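Local coordinates for HTH hxlR-type domain-containing protein (Enterococcus faecalis, PDB 1Z7U) that probably binds DNA through a winged helix-turn-helix domain of the HxlR type and may regulate transcription, at residues A[65-70]-A[79-84]; A[21-26]-A[54-59]. All coordinates share one frame; numbering follows the deposited sequence.

Overall arrangement
From the N terminus, the chain first enters contact 2 at residues 21-26, the turn that leads into helix 24-33. It passes through helix 38-44 and comes back in helix 50-63, whose residues 54-59 close this loop of 27 intervening residues. Helix 50-63 then runs directly into strand 66-71, and contact 1 closes a much shorter loop, the hairpin of residues 65-70 with 79-84. The two loops neither nest nor cross but follow in series, and the centres of the two contacts lie about 13 Å apart. Contact 2 ties the start of helix 24-33 to helix 50-63 and contact 1 forms the wing of the winged helix-turn-helix; the two meet where Y80 CZ packs on L57 CD1 at 3.8 Å.

Contact 1. Residues A[65-70]-A[79-84]; sequences LVHRES and EYTLTP
A chi1 of -160° carries the R68 chain away from its own amide nitrogen, and a chi1 of -61° sets the Y80 ring beside its own, and the two side chains run alongside each other from neighbouring strands. R68 lays its aliphatic portion alongside the tyrosine, CG 3.2 Å from Y80 CE1. Its chain then bends at chi3, so that the guanidinium, steeply inclined to the ring, has Y80 OH near its plane at the edge. V66 CG1 approaches the same ring at its edge, 4.0 Å from Y80 CD1.

This is a worked example of how an antiparallel hairpin sorts its residues. R68 and Y80 form a non-hydrogen-bonded pair on one face; H67 with T81 and E69 with E79 are hydrogen-bonded pairs on the other. H67 N reaches T81 O at 2.8 Å, and E69 N bonds to E79 O with an N-H...O angle of 173°. On the H67 face, a water lies in the plane of the imidazole, at its edge. It donates to E79 O and lies 2.5 Å from T81 OG1, while its link to H67 ND1 is weak. At the open end of the hairpin T83 N bonds to L65 O (2.9 Å). T83 is also the N-cap of helix 84-110, its OG1 bonded to G86 N and to G64 O.

The hairpin is the wing of a winged helix-turn-helix domain. V66, Y80 and L82 press on L31 of helix 24-33, V66 also meets M60 of helix 50-63, a helix that Y80 touches as well, and L65 packs on L89 of helix 84-110 and on W99 of the second subunit.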
ATOM      1  N   LEU A  65      -1.384  15.320  -5.288  1.00 25.82           N
ATOM      2  CA  LEU A  65      -2.419  14.301  -5.502  1.00 26.48           C
ATOM      3  C   LEU A  65      -3.697  14.896  -6.071  1.00 27.05           C
ATOM      4  O   LEU A  65      -4.453  14.216  -6.752  1.00 26.87           O
ATOM      5  CB  LEU A  65      -2.754  13.596  -4.190  1.00 25.78           C
ATOM      6  CG  LEU A  65      -1.709  12.754  -3.479  1.00 26.39           C
ATOM      7  CD1 LEU A  65      -2.217  12.435  -2.086  1.00 26.58           C
ATOM      8  CD2 LEU A  65      -1.475  11.499  -4.275  1.00 25.05           C
ATOM      9  N   VAL A  66      -3.927  16.172  -5.757  1.00 27.97           N
ATOM     10  CA  VAL A  66      -5.154  16.868  -6.108  1.00 28.33           C
ATOM     11  C   VAL A  66      -4.821  18.130  -6.908  1.00 29.06           C
ATOM     12  O   VAL A  66      -3.890  18.860  -6.571  1.00 28.69           O
ATOM     13  CB  VAL A  66      -5.971  17.197  -4.830  1.00 28.51           C
ATOM     14  CG1 VAL A  66      -7.028  18.269  -5.090  1.00 28.29           C
ATOM     15  CG2 VAL A  66      -6.611  15.931  -4.279  1.00 27.98           C
ATOM     16  N   HIS A  67      -5.567  18.347  -7.989  1.00 30.06           N
ATOM     17  CA  HIS A  67      -5.475  19.563  -8.783  1.00 31.06           C
ATOM     18  C   HIS A  67      -6.652  20.466  -8.427  1.00 31.23           C
ATOM     19  O   HIS A  67      -7.790  20.000  -8.304  1.00 30.37           O
ATOM     20  CB  HIS A  67      -5.472  19.226 -10.276  1.00 31.74           C
ATOM     21  CG  HIS A  67      -5.208  20.402 -11.166  1.00 34.54           C
ATOM     22  ND1 HIS A  67      -6.217  21.098 -11.803  1.00 37.07           N
ATOM     23  CD2 HIS A  67      -4.051  21.011 -11.520  1.00 36.27           C
ATOM     24  CE1 HIS A  67      -5.690  22.079 -12.517  1.00 37.02           C
ATOM     25  NE2 HIS A  67      -4.378  22.049 -12.360  1.00 36.97           N
ATOM     26  N   ARG A  68      -6.355  21.744  -8.218  1.00 32.17           N
ATOM     27  CA  ARG A  68      -7.375  22.764  -7.980  1.00 33.12           C
ATOM     28  C   ARG A  68      -7.404  23.735  -9.152  1.00 34.21           C
ATOM     29  O   ARG A  68      -6.402  24.400  -9.437  1.00 34.23           O
ATOM     30  CB  ARG A  68      -7.097  23.522  -6.696  1.00 32.57           C
ATOM     31  CG  ARG A  68      -8.314  24.222  -6.162  1.00 32.66           C
ATOM     32  CD  ARG A  68      -7.981  25.152  -5.014  1.00 34.14           C
ATOM     33  NE  ARG A  68      -7.888  26.510  -5.521  1.00 36.10           N
ATOM     34  CZ  ARG A  68      -8.609  27.540  -5.102  1.00 35.41           C
ATOM     35  NH1 ARG A  68      -8.426  28.711  -5.680  1.00 37.08           N
ATOM     36  NH2 ARG A  68      -9.483  27.415  -4.110  1.00 35.01           N
ATOM     37  N   GLU A  69      -8.539  23.793  -9.848  1.00 35.33           N
ATOM     38  CA  GLU A  69      -8.696  24.722 -10.977  1.00 36.67           C
ATOM     39  C   GLU A  69      -9.766  25.754 -10.674  1.00 36.50           C
ATOM     40  O   GLU A  69     -10.885  25.409 -10.279  1.00 36.68           O
ATOM     41  CB  GLU A  69      -9.030  23.988 -12.278  1.00 36.33           C
ATOM     42  CG  GLU A  69      -8.880  24.874 -13.525  1.00 38.59           C
ATOM     43  CD  GLU A  69      -9.207  24.155 -14.828  1.00 39.15           C
ATOM     44  OE1 GLU A  69      -9.172  24.816 -15.896  1.00 40.70           O
ATOM     45  OE2 GLU A  69      -9.500  22.932 -14.788  1.00 43.48           O
ATOM     46  N   SER A  70      -9.407  27.022 -10.834  1.00 36.99           N
ATOM     47  CA  SER A  70     -10.372  28.106 -10.673  1.00 36.98           C
ATOM     48  C   SER A  70     -10.867  28.531 -12.047  1.00 36.92           C
ATOM     49  O   SER A  70     -10.076  28.714 -12.970  1.00 36.72           O
ATOM     50  CB  SER A  70      -9.759  29.299  -9.932  1.00 37.16           C
ATOM     51  OG  SER A  70     -10.765  30.267  -9.633  1.00 37.45           O
ATOM     52  N   GLU A  79     -12.909  23.817  -9.230  0.60 31.56           N
ATOM     53  CA  GLU A  79     -12.974  22.363  -9.435  0.60 31.63           C
ATOM     54  C   GLU A  79     -11.792  21.640  -8.780  0.60 31.03           C
ATOM     55  O   GLU A  79     -10.633  22.051  -8.936  0.60 30.82           O
ATOM     56  CB  GLU A  79     -12.961  22.018 -10.937  0.60 31.54           C
ATOM     57  CG  GLU A  79     -14.329  21.956 -11.648  0.60 32.23           C
ATOM     58  CD  GLU A  79     -14.249  21.337 -13.067  0.60 32.88           C
ATOM     59  OE1 GLU A  79     -13.264  20.611 -13.373  0.60 32.69           O
ATOM     60  OE2 GLU A  79     -15.184  21.567 -13.876  0.60 34.60           O
ATOM     61  N   TYR A  80     -12.088  20.553  -8.070  1.00 30.40           N
ATOM     62  CA  TYR A  80     -11.046  19.638  -7.583  1.00 29.49           C
ATOM     63  C   TYR A  80     -11.054  18.308  -8.346  1.00 28.91           C
ATOM     64  O   TYR A  80     -12.101  17.718  -8.588  1.00 28.84           O
ATOM     65  CB  TYR A  80     -11.212  19.392  -6.096  1.00 29.27           C
ATOM     66  CG  TYR A  80     -11.090  20.642  -5.251  1.00 29.44           C
ATOM     67  CD1 TYR A  80      -9.846  21.096  -4.841  1.00 29.08           C
ATOM     68  CD2 TYR A  80     -12.221  21.368  -4.857  1.00 29.58           C
ATOM     69  CE1 TYR A  80      -9.718  22.224  -4.063  1.00 29.37           C
ATOM     70  CE2 TYR A  80     -12.101  22.517  -4.080  1.00 28.97           C
ATOM     71  CZ  TYR A  80     -10.837  22.938  -3.689  1.00 30.45           C
ATOM     72  OH  TYR A  80     -10.664  24.060  -2.901  1.00 30.07           O
ATOM     73  N   THR A  81      -9.870  17.855  -8.735  1.00 28.48           N
ATOM     74  CA  THR A  81      -9.692  16.569  -9.399  1.00 27.97           C
ATOM     75  C   THR A  81      -8.448  15.862  -8.841  1.00 27.76           C
ATOM     76  O   THR A  81      -7.651  16.481  -8.119  1.00 27.14           O
ATOM     77  CB  THR A  81      -9.496  16.745 -10.919  1.00 28.28           C
ATOM     78  OG1 THR A  81      -8.641  17.861 -11.152  1.00 28.36           O
ATOM     79  CG2 THR A  81     -10.826  16.977 -11.629  1.00 28.58           C
ATOM     80  N   LEU A  82      -8.293  14.573  -9.168  1.00 26.61           N
ATOM     81  CA  LEU A  82      -7.045  13.865  -8.901  1.00 26.40           C
ATOM     82  C   LEU A  82      -6.039  14.182 -10.004  1.00 26.16           C
ATOM     83  O   LEU A  82      -6.402  14.254 -11.177  1.00 26.37           O
ATOM     84  CB  LEU A  82      -7.260  12.342  -8.824  1.00 25.61           C
ATOM     85  CG  LEU A  82      -8.067  11.703  -7.685  1.00 26.37           C
ATOM     86  CD1 LEU A  82      -8.162  10.178  -7.879  1.00 25.06           C
ATOM     87  CD2 LEU A  82      -7.513  12.024  -6.293  1.00 24.48           C
ATOM     88  N   THR A  83      -4.773  14.359  -9.631  1.00 25.93           N
ATOM     89  CA  THR A  83      -3.692  14.445 -10.615  1.00 25.89           C
ATOM     90  C   THR A  83      -3.421  13.060 -11.222  1.00 26.01           C
ATOM     91  O   THR A  83      -3.998  12.071 -10.761  1.00 25.82           O
ATOM     92  CB  THR A  83      -2.399  14.946  -9.963  1.00 26.14           C
ATOM     93  OG1 THR A  83      -2.044  14.065  -8.898  1.00 26.30           O
ATOM     94  CG2 THR A  83      -2.561  16.372  -9.436  1.00 25.23           C
ATOM     95  N   PRO A  84      -2.582  12.980 -12.280  1.00 26.08           N
ATOM     96  CA  PRO A  84      -2.088  11.668 -12.726  1.00 25.92           C
ATOM     97  C   PRO A  84      -1.461  10.821 -11.611  1.00 25.80           C
ATOM     98  O   PRO A  84      -1.760   9.636 -11.515  1.00 26.16           O
ATOM     99  CB  PRO A  84      -1.048  12.030 -13.790  1.00 26.22           C
ATOM    100  CG  PRO A  84      -1.538  13.335 -14.345  1.00 26.10           C
ATOM    101  CD  PRO A  84      -2.115  14.069 -13.168  1.00 26.38           C
TER
HETATM  102  O   HOH W   1      -9.389  20.234 -11.068  1.00 31.55           O

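Contact 2. Residues A[21-26]-A[54-59]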
ATOM      1  N   GLY A  21      -3.853  10.483   6.508  1.00 23.41           N
ATOM      2  CA  GLY A  21      -4.538  11.499   7.307  1.00 24.28           C
ATOM      3  C   GLY A  21      -6.056  11.395   7.225  1.00 25.04           C
ATOM      4  O   GLY A  21      -6.608  10.893   6.237  1.00 24.44           O
ATOM      5  N   LYS A  22      -6.733  11.862   8.274  1.00 25.89           N
ATOM      6  CA  LYS A  22      -8.184  11.736   8.374  1.00 26.52           C
ATOM      7  C   LYS A  22      -8.865  12.324   7.146  1.00 26.04           C
ATOM      8  O   LYS A  22      -8.469  13.391   6.668  1.00 25.93           O
ATOM      9  CB  LYS A  22      -8.693  12.421   9.638  1.00 26.98           C
ATOM     10  CG  LYS A  22     -10.056  11.892  10.109  1.00 31.03           C
ATOM     11  CD  LYS A  22     -10.706  12.859  11.100  1.00 35.76           C
ATOM     12  CE  LYS A  22     -11.388  12.128  12.242  1.00 36.60           C
ATOM     13  NZ  LYS A  22     -10.383  11.897  13.341  1.00 40.04           N
ATOM     14  N   TRP A  23      -9.865  11.607   6.630  1.00 25.81           N
ATOM     15  CA  TRP A  23     -10.696  12.050   5.494  1.00 25.58           C
ATOM     16  C   TRP A  23     -10.069  11.863   4.122  1.00 25.08           C
ATOM     17  O   TRP A  23     -10.787  11.834   3.124  1.00 25.50           O
ATOM     18  CB  TRP A  23     -11.172  13.506   5.647  1.00 26.03           C
ATOM     19  CG  TRP A  23     -12.097  13.719   6.814  1.00 26.79           C
ATOM     20  CD1 TRP A  23     -11.800  14.358   7.988  1.00 28.40           C
ATOM     21  CD2 TRP A  23     -13.459  13.287   6.927  1.00 26.99           C
ATOM     22  NE1 TRP A  23     -12.894  14.344   8.830  1.00 29.49           N
ATOM     23  CE2 TRP A  23     -13.925  13.691   8.204  1.00 28.19           C
ATOM     24  CE3 TRP A  23     -14.333  12.586   6.078  1.00 28.54           C
ATOM     25  CZ2 TRP A  23     -15.234  13.434   8.650  1.00 27.92           C
ATOM     26  CZ3 TRP A  23     -15.641  12.326   6.522  1.00 27.87           C
ATOM     27  CH2 TRP A  23     -16.075  12.758   7.798  1.00 28.33           C
ATOM     28  N   LYS A  24      -8.747  11.710   4.061  1.00 24.65           N
ATOM     29  CA  LYS A  24      -8.035  11.795   2.780  1.00 23.97           C
ATOM     30  C   LYS A  24      -8.412  10.680   1.835  1.00 23.78           C
ATOM     31  O   LYS A  24      -8.607  10.916   0.643  1.00 23.26           O
ATOM     32  CB  LYS A  24      -6.520  11.882   2.977  1.00 24.26           C
ATOM     33  CG  LYS A  24      -6.076  13.210   3.556  1.00 23.89           C
ATOM     34  CD  LYS A  24      -4.595  13.363   3.434  1.00 24.01           C
ATOM     35  CE  LYS A  24      -4.133  14.693   4.003  1.00 23.51           C
ATOM     36  NZ  LYS A  24      -2.664  14.797   3.814  1.00 22.49           N
ATOM     37  N   LEU A  25      -8.532   9.467   2.367  1.00 24.16           N
ATOM     38  CA  LEU A  25      -8.970   8.327   1.564  1.00 24.33           C
ATOM     39  C   LEU A  25     -10.392   8.537   1.037  1.00 24.54           C
ATOM     40  O   LEU A  25     -10.656   8.287  -0.134  1.00 25.12           O
ATOM     41  CB  LEU A  25      -8.846   7.011   2.350  1.00 24.67           C
ATOM     42  CG  LEU A  25      -9.091   5.726   1.535  1.00 24.21           C
ATOM     43  CD1 LEU A  25      -7.939   5.469   0.590  1.00 24.46           C
ATOM     44  CD2 LEU A  25      -9.319   4.525   2.442  1.00 23.37           C
ATOM     45  N   SER A  26     -11.294   9.023   1.888  1.00 25.09           N
ATOM     46  CA  SER A  26     -12.659   9.370   1.446  1.00 25.66           C
ATOM     47  C   SER A  26     -12.668  10.455   0.371  1.00 25.64           C
ATOM     48  O   SER A  26     -13.405  10.354  -0.602  1.00 25.58           O
ATOM     49  CB  SER A  26     -13.524   9.812   2.622  1.00 25.53           C
ATOM     50  OG  SER A  26     -13.755   8.725   3.493  1.00 27.12           O
ATOM     51  N   THR A  54     -10.861  22.029   3.696  1.00 32.35           N
ATOM     52  CA  THR A  54      -9.858  22.829   2.985  1.00 32.54           C
ATOM     53  C   THR A  54      -8.441  22.427   3.408  1.00 32.01           C
ATOM     54  O   THR A  54      -7.537  22.350   2.564  1.00 31.95           O
ATOM     55  CB  THR A  54     -10.067  24.370   3.136  1.00 33.24           C
ATOM     56  OG1 THR A  54     -10.134  24.721   4.523  1.00 35.45           O
ATOM     57  CG2 THR A  54     -11.345  24.813   2.455  1.00 33.38           C
ATOM     58  N   ASP A  55      -8.264  22.152   4.697  1.00 31.27           N
ATOM     59  CA  ASP A  55      -6.980  21.667   5.223  1.00 31.96           C
ATOM     60  C   ASP A  55      -6.501  20.414   4.483  1.00 31.10           C
ATOM     61  O   ASP A  55      -5.382  20.378   3.979  1.00 31.53           O
ATOM     62  CB  ASP A  55      -7.073  21.396   6.736  1.00 32.01           C
ATOM     63  CG  ASP A  55      -5.745  20.928   7.335  1.00 34.59           C
ATOM     64  OD1 ASP A  55      -4.827  21.767   7.506  1.00 36.59           O
ATOM     65  OD2 ASP A  55      -5.620  19.720   7.652  1.00 36.96           O
ATOM     66  N   ARG A  56      -7.364  19.401   4.414  1.00 30.71           N
ATOM     67  CA  ARG A  56      -7.104  18.177   3.658  1.00 30.06           C
ATOM     68  C   ARG A  56      -6.731  18.437   2.217  1.00 29.61           C
ATOM     69  O   ARG A  56      -5.721  17.919   1.736  1.00 29.28           O
ATOM     70  CB  ARG A  56      -8.320  17.263   3.698  1.00 29.99           C
ATOM     71  CG  ARG A  56      -8.204  16.094   4.661  1.00 31.25           C
ATOM     72  CD  ARG A  56      -8.406  16.513   6.105  1.00 31.33           C
ATOM     73  NE  ARG A  56      -7.222  17.166   6.637  1.00 31.99           N
ATOM     74  CZ  ARG A  56      -6.203  16.522   7.194  1.00 33.65           C
ATOM     75  NH1 ARG A  56      -6.218  15.192   7.301  1.00 32.35           N
ATOM     76  NH2 ARG A  56      -5.168  17.212   7.651  1.00 33.92           N
ATOM     77  N   LEU A  57      -7.535  19.250   1.531  1.00 29.15           N
ATOM     78  CA  LEU A  57      -7.326  19.528   0.103  1.00 28.96           C
ATOM     79  C   LEU A  57      -6.040  20.306  -0.157  1.00 29.20           C
ATOM     80  O   LEU A  57      -5.392  20.133  -1.189  1.00 28.55           O
ATOM     81  CB  LEU A  57      -8.527  20.263  -0.496  1.00 28.93           C
ATOM     82  CG  LEU A  57      -9.870  19.517  -0.559  1.00 29.14           C
ATOM     83  CD1 LEU A  57     -11.027  20.517  -0.717  1.00 30.23           C
ATOM     84  CD2 LEU A  57      -9.883  18.480  -1.675  1.00 27.97           C
ATOM     85  N   ARG A  58      -5.682  21.159   0.797  1.00 30.05           N
ATOM     86  CA  ARG A  58      -4.450  21.930   0.741  1.00 30.94           C
ATOM     87  C   ARG A  58      -3.255  20.990   0.815  1.00 30.25           C
ATOM     88  O   ARG A  58      -2.345  21.091   0.010  1.00 30.29           O
ATOM     89  CB  ARG A  58      -4.399  22.927   1.898  1.00 31.59           C
ATOM     90  CG  ARG A  58      -4.077  24.339   1.477  1.00 35.69           C
ATOM     91  CD  ARG A  58      -5.282  25.274   1.610  1.00 40.97           C
ATOM     92  NE  ARG A  58      -5.345  25.894   2.943  1.00 44.49           N
ATOM     93  CZ  ARG A  58      -5.906  27.080   3.210  1.00 46.17           C
ATOM     94  NH1 ARG A  58      -6.460  27.805   2.239  1.00 46.51           N
ATOM     95  NH2 ARG A  58      -5.905  27.548   4.454  1.00 46.77           N
ATOM     96  N   GLU A  59      -3.278  20.064   1.775  1.00 30.03           N
ATOM     97  CA  GLU A  59      -2.201  19.080   1.937  1.00 30.09           C
ATOM     98  C   GLU A  59      -2.079  18.189   0.713  1.00 30.21           C
ATOM     99  O   GLU A  59      -0.969  17.926   0.244  1.00 29.94           O
ATOM    100  CB  GLU A  59      -2.406  18.224   3.190  1.00 30.04           C
ATOM    101  CG  GLU A  59      -2.254  18.983   4.510  1.00 30.19           C
ATOM    102  CD  GLU A  59      -2.048  18.061   5.692  1.00 31.79           C
ATOM    103  OE1 GLU A  59      -1.816  18.564   6.816  1.00 32.78           O
ATOM    104  OE2 GLU A  59      -2.114  16.830   5.512  1.00 32.08           O
TER
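K24 and R56 cross at about a right angle, the lysine running past one face of the guanidinium with its CE 3.9 Å above that plane and offset toward the rim. Nearer the backbones, K24 CG touches R56 CG at 3.8 Å. The guanidinium uses its edge for hydrogen bonding. R56 NH1 gives a nearly straight bond to K22 O (3.0 Å, N-H...O 166°), set on a lone pair in the carbonyl plane, and that oxygen lies almost in the guanidinium plane as well. Bends at chi2 (77°) and chi3 (-77°) fold the arginine back so that R56 NH2 also forms a salt bridge within the helix, to D55 OD2 at 2.5 Å. Bonds from two sides thus fix the rotation of the flat group.

Such a network shows how charged side chains can join two helices of a helix-turn-helix domain at its surface: here the turn entering helix 24-33, with W23 at the N-cap, is fastened to helix 50-63 of the HxlR-like fold. The salt bridge between the two segments is made by K24, whose chain is fully extended beyond CG and crosses E59 roughly at a right angle. K24 NZ meets E59 OE2 at 2.7 Å, on the anti lone pair, the one facing away from the other carboxylate oxygen. E59 OE1 has a long salt bridge to R56 NH2, so this carboxylate probably helps to offset both positive charges. W23 CB also rests 4.1 Å from R56 CG, while the indole packs against L45, I48 and V52.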